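Local coordinates for protein ethylbenzene dehydrogenase alpha-subunit (Aromatoleum aromaticum, PDB 2IVF) that is the molybdopterin-binding subunit of a molybdenum and iron-sulfur oxidoreductase, carrying molybdenum, two pterin guanine dinucleotide ligands and an iron-sulfur cluster, at residues T224-F232 with D455-L463; Q813-A824 with P942-F952. One frame throughout, in Å; residues are numbered along the deposited sequence.

Interaction 1 (T224-F232 with D455-L463); sequences TYMGAFHTF and DLMERSLFL
Glu458 reaches from its helix to the first turn of helix 226-232, where its OE1 accepts a hydrogen bond from Gly227 N at 2.9 Å. The donor approaches from above the carboxylate plane, and the N-H...O angle is only 141°, so the bond is bent. CG lies anti to the carbonyl carbon and the chain runs on extended, which carries the carboxylate across the Tyr225 side chain at about a right angle. Glu458 OE2 lies at the edge of the Tyr225 ring and is held by Ser448 and by a water that also binds Met226 N. The N-terminal end of helix 226-232 would probably stabilise the charge of this buried carboxylate. Gly227 suits its place because its CA lies 3.6 Å from Asp455 O, where the two backbones approach closely. Farther along, Phe232 sends its edge into the face of Phe462, Phe232 CE2 lying 3.6 Å from Phe462 CG in a T-shaped pair with planes at 71°. The small Ala228 CB packs against Phe462 CE2 at 3.7 Å. A second water bridges Thr231 OG1 and Arg459 NE, while the guanidinium NH2 bonds Phe814 O. This is a close glycine-mediated helix crossing, axes 7.6 Å apart at -54°, within the molybdopterin oxidoreductase fold.

Interaction 2 (Q813-A824 with P942-F952); sequences QFYLDHDWYLEA and PLHLAGGYEQF. With GOL (glycerol), chain H.
His818 and Tyr949 meet at nearly a right angle, the imidazole edge turned toward the phenol face in an offset T-shaped pair with planes at 82°. With CG anti to the backbone N (chi1 -176°), the imidazole spans the contact: His818 NE2 donates to Gly947 O at 2.6 Å, almost in line with the carbonyl, while ND1 accepts from Trp820 N and caps helix 819-824. A histidine suits this place because its two nitrogens can serve opposite roles in one ring plane. His818 CB sits over the face of Tyr949, whose hydroxyl donates to Asp817 OD1; the 2.4 Å between Tyr949 OH and Asp817 OD1 is doubtfully short. Gln813 runs head-on toward Tyr949; its NE2 bonds Tyr949 OH only weakly and has its straighter bond to Tyr815 O. Gln813 OE1 accepts from Gln951 NE2 at 3.1 Å, the donor standing above the carbonyl plane with the amides turned 86° apart, while Gln951 OE1 accepts from His808 N.

Tyr821 is sandwiched. Leu943 CD1 lies over the centre of one face, and Phe952 covers the other, slid toward the rim with Phe952 CE2 3.4 Å from Tyr821 CE1. Leu943 CD1 also touches Ala824 CB, while Trp820 lays its CE3 3.7 Å from Ala946 CB. A glycerol, probably from the crystallisation liquor, has O1 over the Phe952 face opposite the one covered by Tyr949 CD2, and this O1 hydrogen-bonds Tyr821 OH at 3.0 Å.

The chemistry combines an aromatic cluster with directional bonds: apolar surfaces hold the rings close, while the buried imidazole and phenol find polar partners that fix loop 942-952 against the helix start.

The two contacts are neighbours, their centres about 13 Å apart, and they are joined directly. Thr231 O of interaction 1 lies 2.7 Å from Gln813 N of interaction 2, a probable hydrogen bond that ties the end of helix 226-232 to the loop leading into helix 819-824. Asp455 OD2 probably accepts from His944 NE2 at 2.8 Å, linking helix 454-467 to the loop 942-952. Phe814 adds packing against helix 454-467, its CZ 3.5 Å from Phe462 O. Interaction 1 is also close to the cofactor: Met457 touches the MGD ligand, and the Tyr225 side chain is about 6 Å from it at nearest atoms.

Interaction 1 (T224-F232 with D455-L463)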
loop_
_atom_site.group_PDB
_atom_site.type_symbol
_atom_site.label_atom_id
_atom_site.label_comp_id
_atom_site.label_asym_id
_atom_site.label_seq_id
_atom_site.Cartn_x
_atom_site.Cartn_y
_atom_site.Cartn_z
ATOM N N THR A 224 8.937 -13.580 -11.985
ATOM C CA THR A 224 9.764 -14.716 -12.284
ATOM C C THR A 224 11.203 -14.350 -11.957
ATOM O O THR A 224 11.515 -13.179 -11.810
ATOM C CB THR A 224 9.705 -15.049 -13.738
ATOM O OG1 THR A 224 10.352 -16.296 -13.909
ATOM C CG2 THR A 224 10.449 -13.996 -14.507
ATOM N N TYR A 225 12.069 -15.338 -11.809
ATOM C CA TYR A 225 13.501 -15.060 -11.637
ATOM C C TYR A 225 14.232 -15.929 -12.606
ATOM O O TYR A 225 14.691 -17.036 -12.294
ATOM C CB TYR A 225 13.923 -15.326 -10.215
ATOM C CG TYR A 225 13.227 -14.463 -9.195
ATOM C CD1 TYR A 225 13.578 -13.127 -9.016
ATOM C CD2 TYR A 225 12.260 -14.995 -8.369
ATOM C CE1 TYR A 225 12.964 -12.360 -8.049
ATOM C CE2 TYR A 225 11.640 -14.234 -7.401
ATOM C CZ TYR A 225 11.964 -12.912 -7.258
ATOM O OH TYR A 225 11.332 -12.175 -6.273
ATOM N N MET A 226 14.288 -15.448 -13.827
ATOM C CA MET A 226 14.825 -16.275 -14.930
ATOM C C MET A 226 16.316 -16.519 -14.780
ATOM O O MET A 226 16.843 -17.522 -15.265
ATOM C CB MET A 226 14.475 -15.651 -16.264
ATOM C CG MET A 226 12.973 -15.754 -16.567
ATOM S SD MET A 226 12.536 -17.470 -16.875
ATOM C CE MET A 226 13.095 -17.680 -18.571
ATOM N N GLY A 227 16.999 -15.617 -14.074
ATOM C CA GLY A 227 18.407 -15.767 -13.807
ATOM C C GLY A 227 18.659 -16.868 -12.782
ATOM O O GLY A 227 19.624 -17.615 -12.858
ATOM N N ALA A 228 17.777 -16.954 -11.811
ATOM C CA ALA A 228 17.815 -18.067 -10.885
ATOM C C ALA A 228 17.504 -19.342 -11.666
ATOM O O ALA A 228 18.185 -20.365 -11.543
ATOM C CB ALA A 228 16.768 -17.842 -9.759
ATOM N N PHE A 229 16.459 -19.270 -12.494
ATOM C CA PHE A 229 16.007 -20.447 -13.257
ATOM C C PHE A 229 17.171 -20.959 -14.060
ATOM O O PHE A 229 17.405 -22.137 -14.158
ATOM C CB PHE A 229 14.860 -20.021 -14.189
ATOM C CG PHE A 229 13.978 -21.144 -14.660
ATOM C CD1 PHE A 229 13.400 -22.026 -13.767
ATOM C CD2 PHE A 229 13.657 -21.254 -15.989
ATOM C CE1 PHE A 229 12.577 -23.036 -14.220
ATOM C CE2 PHE A 229 12.821 -22.285 -16.468
ATOM C CZ PHE A 229 12.265 -23.148 -15.572
ATOM N N HIS A 230 17.926 -20.050 -14.659
ATOM C CA HIS A 230 18.986 -20.453 -15.546
ATOM C C HIS A 230 20.289 -20.852 -14.848
ATOM O O HIS A 230 21.031 -21.647 -15.379
ATOM C CB HIS A 230 19.188 -19.408 -16.622
ATOM C CG HIS A 230 18.033 -19.369 -17.580
ATOM N ND1 HIS A 230 17.812 -18.322 -18.435
ATOM C CD2 HIS A 230 16.992 -20.236 -17.763
ATOM C CE1 HIS A 230 16.706 -18.548 -19.130
ATOM N NE2 HIS A 230 16.189 -19.705 -18.744
ATOM N N THR A 231 20.488 -20.352 -13.647
ATOM C CA THR A 231 21.689 -20.640 -12.836
ATOM C C THR A 231 21.508 -21.928 -12.043
ATOM O O THR A 231 22.361 -22.834 -12.087
ATOM C CB THR A 231 21.966 -19.483 -11.881
ATOM O OG1 THR A 231 22.152 -18.272 -12.642
ATOM C CG2 THR A 231 23.199 -19.746 -11.016
ATOM N N PHE A 232 20.369 -22.032 -11.363
ATOM C CA PHE A 232 20.092 -23.141 -10.471
ATOM C C PHE A 232 19.138 -24.200 -11.056
ATOM O O PHE A 232 18.973 -25.293 -10.476
ATOM C CB PHE A 232 19.493 -22.604 -9.191
ATOM C CG PHE A 232 20.306 -21.509 -8.539
ATOM C CD1 PHE A 232 21.562 -21.775 -8.015
ATOM C CD2 PHE A 232 19.790 -20.220 -8.416
ATOM C CE1 PHE A 232 22.283 -20.785 -7.378
ATOM C CE2 PHE A 232 20.516 -19.218 -7.770
ATOM C CZ PHE A 232 21.761 -19.519 -7.266
ATOM N N ASP A 455 17.490 -11.218 -16.150
ATOM C CA ASP A 455 18.180 -12.502 -16.013
ATOM C C ASP A 455 19.663 -12.255 -15.826
ATOM O O ASP A 455 20.255 -12.827 -14.926
ATOM C CB ASP A 455 17.911 -13.472 -17.198
ATOM C CG ASP A 455 18.251 -12.907 -18.537
ATOM O OD1 ASP A 455 18.377 -11.668 -18.706
ATOM O OD2 ASP A 455 18.312 -13.737 -19.468
ATOM N N LEU A 456 20.248 -11.363 -16.634
ATOM C CA LEU A 456 21.664 -11.005 -16.486
ATOM C C LEU A 456 21.979 -10.368 -15.186
ATOM O O LEU A 456 23.010 -10.654 -14.592
ATOM C CB LEU A 456 22.128 -10.069 -17.585
ATOM C CG LEU A 456 22.294 -10.753 -18.944
ATOM C CD1 LEU A 456 22.622 -9.674 -20.006
ATOM C CD2 LEU A 456 23.372 -11.879 -18.961
ATOM N N MET A 457 21.093 -9.472 -14.751
ATOM C CA MET A 457 21.231 -8.829 -13.457
ATOM C C MET A 457 21.211 -9.813 -12.313
ATOM O O MET A 457 21.979 -9.686 -11.355
ATOM C CB MET A 457 20.074 -7.830 -13.299
ATOM C CG MET A 457 20.106 -6.691 -14.356
ATOM S SD MET A 457 18.554 -5.710 -14.538
ATOM C CE MET A 457 18.143 -5.251 -12.863
ATOM N N GLU A 458 20.277 -10.770 -12.387
ATOM C CA GLU A 458 20.177 -11.842 -11.405
ATOM C C GLU A 458 21.367 -12.802 -11.488
ATOM O O GLU A 458 21.920 -13.151 -10.477
ATOM C CB GLU A 458 18.876 -12.651 -11.596
ATOM C CG GLU A 458 17.629 -11.884 -11.189
ATOM C CD GLU A 458 16.359 -12.456 -11.817
ATOM O OE1 GLU A 458 16.353 -13.678 -12.034
ATOM O OE2 GLU A 458 15.394 -11.689 -12.078
ATOM N N ARG A 459 21.743 -13.269 -12.674
ATOM C CA ARG A 459 22.901 -14.152 -12.754
ATOM C C ARG A 459 24.140 -13.524 -12.103
ATOM O O ARG A 459 24.950 -14.192 -11.449
ATOM C CB ARG A 459 23.165 -14.508 -14.207
ATOM C CG ARG A 459 22.105 -15.375 -14.770
ATOM C CD ARG A 459 22.301 -15.544 -16.279
ATOM N NE ARG A 459 23.559 -16.229 -16.597
ATOM C CZ ARG A 459 24.182 -16.160 -17.753
ATOM N NH1 ARG A 459 23.684 -15.437 -18.739
ATOM N NH2 ARG A 459 25.290 -16.836 -17.931
ATOM N N SER A 460 24.283 -12.218 -12.268
ATOM C CA SER A 460 25.457 -11.526 -11.776
ATOM C C SER A 460 25.412 -11.467 -10.260
ATOM O O SER A 460 26.418 -11.668 -9.601
ATOM C CB SER A 460 25.545 -10.131 -12.399
ATOM O OG SER A 460 25.613 -10.197 -13.782
ATOM N N LEU A 461 24.235 -11.207 -9.701
ATOM C CA LEU A 461 24.067 -11.247 -8.232
ATOM C C LEU A 461 24.350 -12.651 -7.717
ATOM O O LEU A 461 25.101 -12.830 -6.764
ATOM C CB LEU A 461 22.650 -10.805 -7.821
ATOM C CG LEU A 461 22.260 -10.768 -6.330
ATOM C CD1 LEU A 461 21.068 -9.760 -6.093
ATOM C CD2 LEU A 461 21.882 -12.174 -5.817
ATOM N N PHE A 462 23.807 -13.681 -8.360
ATOM C CA PHE A 462 24.130 -15.035 -7.914
ATOM C C PHE A 462 25.593 -15.416 -8.020
ATOM O O PHE A 462 26.085 -16.210 -7.212
ATOM C CB PHE A 462 23.215 -16.050 -8.608
ATOM C CG PHE A 462 21.798 -15.884 -8.221
ATOM C CD1 PHE A 462 21.477 -15.821 -6.890
ATOM C CD2 PHE A 462 20.781 -15.763 -9.154
ATOM C CE1 PHE A 462 20.144 -15.638 -6.458
ATOM C CE2 PHE A 462 19.453 -15.589 -8.714
ATOM C CZ PHE A 462 19.157 -15.495 -7.379
ATOM N N LEU A 463 26.317 -14.835 -8.970
ATOM C CA LEU A 463 27.753 -15.076 -9.090
ATOM C C LEU A 463 28.475 -14.528 -7.877
ATOM O O LEU A 463 29.317 -15.186 -7.320
ATOM C CB LEU A 463 28.303 -14.470 -10.401
ATOM C CG LEU A 463 29.819 -14.562 -10.556
ATOM C CD1 LEU A 463 30.289 -16.050 -10.516
ATOM C CD2 LEU A 463 30.273 -13.843 -11.854
HETATM O O HOH W 1 13.828 -12.503 -14.000
HETATM O O HOH W 2 23.906 -18.282 -14.854
#

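Interaction 2 (Q813-A824 with P942-F952)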
loop_
_atom_site.group_PDB
_atom_site.type_symbol
_atom_site.label_atom_id
_atom_site.label_comp_id
_atom_site.label_asym_id
_atom_site.label_seq_id
_atom_site.Cartn_x
_atom_site.Cartn_y
_atom_site.Cartn_z
ATOM N N GLN A 813 25.084 -22.807 -12.279
ATOM C CA GLN A 813 25.752 -22.742 -13.557
ATOM C C GLN A 813 25.778 -21.330 -14.089
ATOM O O GLN A 813 24.758 -20.798 -14.458
ATOM C CB GLN A 813 25.049 -23.642 -14.536
ATOM C CG GLN A 813 25.771 -23.724 -15.833
ATOM C CD GLN A 813 25.175 -24.705 -16.785
ATOM O OE1 GLN A 813 24.531 -25.668 -16.364
ATOM N NE2 GLN A 813 25.402 -24.490 -18.081
ATOM N N PHE A 814 26.961 -20.726 -14.065
ATOM C CA PHE A 814 27.166 -19.386 -14.588
ATOM C C PHE A 814 27.552 -19.291 -16.035
ATOM O O PHE A 814 27.403 -18.215 -16.602
ATOM C CB PHE A 814 28.151 -18.674 -13.710
ATOM C CG PHE A 814 27.649 -18.571 -12.324
ATOM C CD1 PHE A 814 26.730 -17.602 -12.000
ATOM C CD2 PHE A 814 27.974 -19.518 -11.392
ATOM C CE1 PHE A 814 26.178 -17.539 -10.761
ATOM C CE2 PHE A 814 27.421 -19.455 -10.140
ATOM C CZ PHE A 814 26.529 -18.448 -9.824
ATOM N N TYR A 815 28.022 -20.396 -16.613
ATOM C CA TYR A 815 28.344 -20.447 -18.039
ATOM C C TYR A 815 27.258 -21.183 -18.828
ATOM O O TYR A 815 27.081 -22.394 -18.660
ATOM C CB TYR A 815 29.725 -21.056 -18.210
ATOM C CG TYR A 815 30.293 -20.952 -19.600
ATOM C CD1 TYR A 815 30.545 -19.719 -20.182
ATOM C CD2 TYR A 815 30.597 -22.075 -20.323
ATOM C CE1 TYR A 815 31.069 -19.629 -21.489
ATOM C CE2 TYR A 815 31.108 -21.987 -21.602
ATOM C CZ TYR A 815 31.356 -20.771 -22.177
ATOM O OH TYR A 815 31.896 -20.696 -23.459
ATOM N N LEU A 816 26.516 -20.460 -19.672
ATOM C CA LEU A 816 25.466 -21.086 -20.510
ATOM C C LEU A 816 26.016 -21.199 -21.912
ATOM O O LEU A 816 26.110 -20.213 -22.634
ATOM C CB LEU A 816 24.166 -20.298 -20.484
ATOM C CG LEU A 816 23.659 -20.037 -19.056
ATOM C CD1 LEU A 816 22.477 -19.048 -19.042
ATOM C CD2 LEU A 816 23.243 -21.330 -18.356
ATOM N N ASP A 817 26.418 -22.406 -22.268
ATOM C CA ASP A 817 27.186 -22.627 -23.516
ATOM C C ASP A 817 26.322 -23.004 -24.719
ATOM O O ASP A 817 26.815 -23.531 -25.699
ATOM C CB ASP A 817 28.347 -23.583 -23.274
ATOM C CG ASP A 817 27.923 -25.047 -23.168
ATOM O OD1 ASP A 817 26.765 -25.335 -22.753
ATOM O OD2 ASP A 817 28.748 -25.908 -23.515
ATOM N N HIS A 818 25.039 -22.684 -24.616
ATOM C CA HIS A 818 24.043 -22.827 -25.664
ATOM C C HIS A 818 24.384 -21.807 -26.744
ATOM O O HIS A 818 24.712 -20.662 -26.446
ATOM C CB HIS A 818 22.674 -22.536 -25.016
ATOM C CG HIS A 818 21.492 -22.731 -25.907
ATOM N ND1 HIS A 818 21.189 -21.878 -26.950
ATOM C CD2 HIS A 818 20.496 -23.651 -25.874
ATOM C CE1 HIS A 818 20.086 -22.297 -27.552
ATOM N NE2 HIS A 818 19.644 -23.373 -26.919
ATOM N N ASP A 819 24.271 -22.222 -28.002
ATOM C CA ASP A 819 24.619 -21.381 -29.169
ATOM C C ASP A 819 24.034 -19.985 -29.158
ATOM O O ASP A 819 24.733 -19.023 -29.461
ATOM C CB ASP A 819 24.214 -22.093 -30.466
ATOM C CG ASP A 819 25.058 -23.332 -30.736
ATOM O OD1 ASP A 819 26.180 -23.435 -30.188
ATOM O OD2 ASP A 819 24.607 -24.189 -31.533
ATOM N N TRP A 820 22.766 -19.864 -28.790
ATOM C CA TRP A 820 22.125 -18.553 -28.750
ATOM C C TRP A 820 22.810 -17.629 -27.754
ATOM O O TRP A 820 22.997 -16.431 -28.016
ATOM C CB TRP A 820 20.662 -18.676 -28.361
ATOM C CG TRP A 820 19.762 -19.251 -29.421
ATOM C CD1 TRP A 820 20.085 -20.048 -30.437
ATOM C CD2 TRP A 820 18.339 -19.145 -29.421
ATOM N NE1 TRP A 820 18.953 -20.400 -31.149
ATOM C CE2 TRP A 820 17.864 -19.859 -30.521
ATOM C CE3 TRP A 820 17.431 -18.487 -28.597
ATOM C CZ2 TRP A 820 16.507 -19.922 -30.835
ATOM C CZ3 TRP A 820 16.089 -18.557 -28.900
ATOM C CH2 TRP A 820 15.642 -19.274 -29.999
ATOM N N TYR A 821 23.126 -18.156 -26.578
ATOM C CA TYR A 821 23.830 -17.382 -25.553
ATOM C C TYR A 821 25.269 -17.018 -25.896
ATOM O O TYR A 821 25.705 -15.874 -25.709
ATOM C CB TYR A 821 23.757 -18.093 -24.192
ATOM C CG TYR A 821 22.389 -17.934 -23.575
ATOM C CD1 TYR A 821 21.283 -18.586 -24.115
ATOM C CD2 TYR A 821 22.197 -17.110 -22.465
ATOM C CE1 TYR A 821 20.042 -18.431 -23.571
ATOM C CE2 TYR A 821 20.984 -16.957 -21.934
ATOM C CZ TYR A 821 19.908 -17.599 -22.476
ATOM O OH TYR A 821 18.705 -17.411 -21.909
ATOM N N LEU A 822 25.990 -17.985 -26.439
ATOM C CA LEU A 822 27.306 -17.759 -26.964
ATOM C C LEU A 822 27.276 -16.591 -27.987
ATOM O O LEU A 822 28.028 -15.617 -27.853
ATOM C CB LEU A 822 27.805 -19.055 -27.615
ATOM C CG LEU A 822 28.290 -20.193 -26.704
ATOM C CD1 LEU A 822 28.730 -21.437 -27.547
ATOM C CD2 LEU A 822 29.452 -19.684 -25.874
ATOM N N GLU A 823 26.392 -16.677 -28.986
ATOM C CA GLU A 823 26.332 -15.671 -30.057
ATOM C C GLU A 823 25.852 -14.291 -29.554
ATOM O O GLU A 823 26.313 -13.279 -30.048
ATOM C CB GLU A 823 25.446 -16.151 -31.210
ATOM C CG GLU A 823 26.156 -17.190 -32.087
ATOM C CD GLU A 823 25.355 -17.709 -33.278
ATOM O OE1 GLU A 823 24.208 -17.235 -33.530
ATOM O OE2 GLU A 823 25.908 -18.610 -33.972
ATOM N N ALA A 824 24.914 -14.286 -28.605
ATOM C CA ALA A 824 24.324 -13.066 -28.004
ATOM C C ALA A 824 25.259 -12.367 -27.039
ATOM O O ALA A 824 24.943 -11.264 -26.587
ATOM C CB ALA A 824 23.049 -13.394 -27.225
ATOM N N PRO A 942 14.135 -12.374 -26.412
ATOM C CA PRO A 942 14.098 -13.487 -27.352
ATOM C C PRO A 942 14.888 -14.735 -26.931
ATOM O O PRO A 942 14.530 -15.834 -27.347
ATOM C CB PRO A 942 14.715 -12.896 -28.619
ATOM C CG PRO A 942 14.485 -11.510 -28.530
ATOM C CD PRO A 942 14.654 -11.167 -27.058
ATOM N N LEU A 943 15.946 -14.557 -26.111
ATOM C CA LEU A 943 16.782 -15.685 -25.692
ATOM C C LEU A 943 15.952 -16.632 -24.827
ATOM O O LEU A 943 16.265 -17.810 -24.716
ATOM C CB LEU A 943 18.006 -15.215 -24.902
ATOM C CG LEU A 943 19.055 -14.435 -25.696
ATOM C CD1 LEU A 943 20.248 -14.158 -24.759
ATOM C CD2 LEU A 943 19.442 -15.209 -26.917
ATOM N N HIS A 944 14.862 -16.133 -24.273
ATOM C CA HIS A 944 13.966 -16.986 -23.503
ATOM C C HIS A 944 13.012 -17.857 -24.297
ATOM O O HIS A 944 12.208 -18.550 -23.709
ATOM C CB HIS A 944 13.261 -16.186 -22.433
ATOM C CG HIS A 944 14.202 -15.517 -21.495
ATOM N ND1 HIS A 944 13.763 -14.777 -20.414
ATOM C CD2 HIS A 944 15.554 -15.540 -21.414
ATOM C CE1 HIS A 944 14.810 -14.280 -19.773
ATOM N NE2 HIS A 944 15.910 -14.761 -20.334
ATOM N N LEU A 945 13.190 -17.890 -25.627
ATOM C CA LEU A 945 12.565 -18.863 -26.497
ATOM C C LEU A 945 13.467 -20.084 -26.611
ATOM O O LEU A 945 13.080 -21.078 -27.184
ATOM C CB LEU A 945 12.328 -18.244 -27.873
ATOM C CG LEU A 945 11.224 -17.166 -27.898
ATOM C CD1 LEU A 945 11.380 -16.245 -29.102
ATOM C CD2 LEU A 945 9.828 -17.828 -27.862
ATOM N N ALA A 946 14.667 -20.026 -26.038
ATOM C CA ALA A 946 15.640 -21.089 -26.247
ATOM C C ALA A 946 15.180 -22.397 -25.642
ATOM O O ALA A 946 14.598 -22.411 -24.589
ATOM C CB ALA A 946 17.009 -20.707 -25.679
ATOM N N GLY A 947 15.492 -23.496 -26.319
ATOM C CA GLY A 947 15.351 -24.819 -25.750
ATOM C C GLY A 947 16.648 -25.581 -25.966
ATOM O O GLY A 947 17.709 -24.983 -26.154
ATOM N N GLY A 948 16.566 -26.902 -25.931
ATOM C CA GLY A 948 17.731 -27.758 -26.171
ATOM C C GLY A 948 18.786 -27.578 -25.102
ATOM O O GLY A 948 19.980 -27.634 -25.387
ATOM N N TYR A 949 18.347 -27.313 -23.871
ATOM C CA TYR A 949 19.250 -27.179 -22.746
ATOM C C TYR A 949 18.455 -27.471 -21.485
ATOM O O TYR A 949 17.361 -26.958 -21.296
ATOM C CB TYR A 949 19.768 -25.748 -22.666
ATOM C CG TYR A 949 21.173 -25.557 -22.188
ATOM C CD1 TYR A 949 22.227 -26.055 -22.920
ATOM C CD2 TYR A 949 21.447 -24.813 -21.033
ATOM C CE1 TYR A 949 23.500 -25.861 -22.532
ATOM C CE2 TYR A 949 22.744 -24.594 -20.630
ATOM C CZ TYR A 949 23.769 -25.140 -21.392
ATOM O OH TYR A 949 25.055 -24.962 -21.073
ATOM N N GLU A 950 19.029 -28.244 -20.590
ATOM C CA GLU A 950 18.287 -28.703 -19.427
ATOM C C GLU A 950 17.450 -27.627 -18.761
ATOM O O GLU A 950 16.230 -27.792 -18.558
ATOM C CB GLU A 950 19.252 -29.309 -18.412
ATOM C CG GLU A 950 18.498 -29.995 -17.317
ATOM C CD GLU A 950 19.118 -31.274 -16.843
ATOM O OE1 GLU A 950 20.060 -31.803 -17.496
ATOM O OE2 GLU A 950 18.630 -31.755 -15.799
ATOM N N GLN A 951 18.087 -26.524 -18.408
ATOM C CA GLN A 951 17.397 -25.503 -17.619
ATOM C C GLN A 951 16.632 -24.480 -18.463
ATOM O O GLN A 951 16.045 -23.554 -17.930
ATOM C CB GLN A 951 18.354 -24.772 -16.694
ATOM C CG GLN A 951 19.529 -24.049 -17.363
ATOM C CD GLN A 951 20.798 -24.818 -17.153
ATOM O OE1 GLN A 951 20.877 -25.984 -17.543
ATOM N NE2 GLN A 951 21.793 -24.196 -16.530
ATOM N N PHE A 952 16.678 -24.633 -19.776
ATOM C CA PHE A 952 15.884 -23.812 -20.691
ATOM C C PHE A 952 14.602 -24.566 -20.996
ATOM O O PHE A 952 14.595 -25.505 -21.800
ATOM C CB PHE A 952 16.671 -23.509 -21.964
ATOM C CG PHE A 952 17.919 -22.648 -21.749
ATOM C CD1 PHE A 952 18.201 -22.042 -20.540
ATOM C CD2 PHE A 952 18.790 -22.434 -22.808
ATOM C CE1 PHE A 952 19.345 -21.271 -20.381
ATOM C CE2 PHE A 952 19.944 -21.673 -22.656
ATOM C CZ PHE A 952 20.218 -21.091 -21.455
HETATM C C1 GOL H . 15.176 -19.628 -22.297
HETATM O O1 GOL H . 16.602 -19.478 -22.168
HETATM C C2 GOL H . 14.405 -20.781 -21.659
HETATM O O2 GOL H . 14.040 -20.638 -20.297
HETATM C C3 GOL H . 13.111 -21.098 -22.418
HETATM O O3 GOL H . 11.884 -20.969 -21.692
#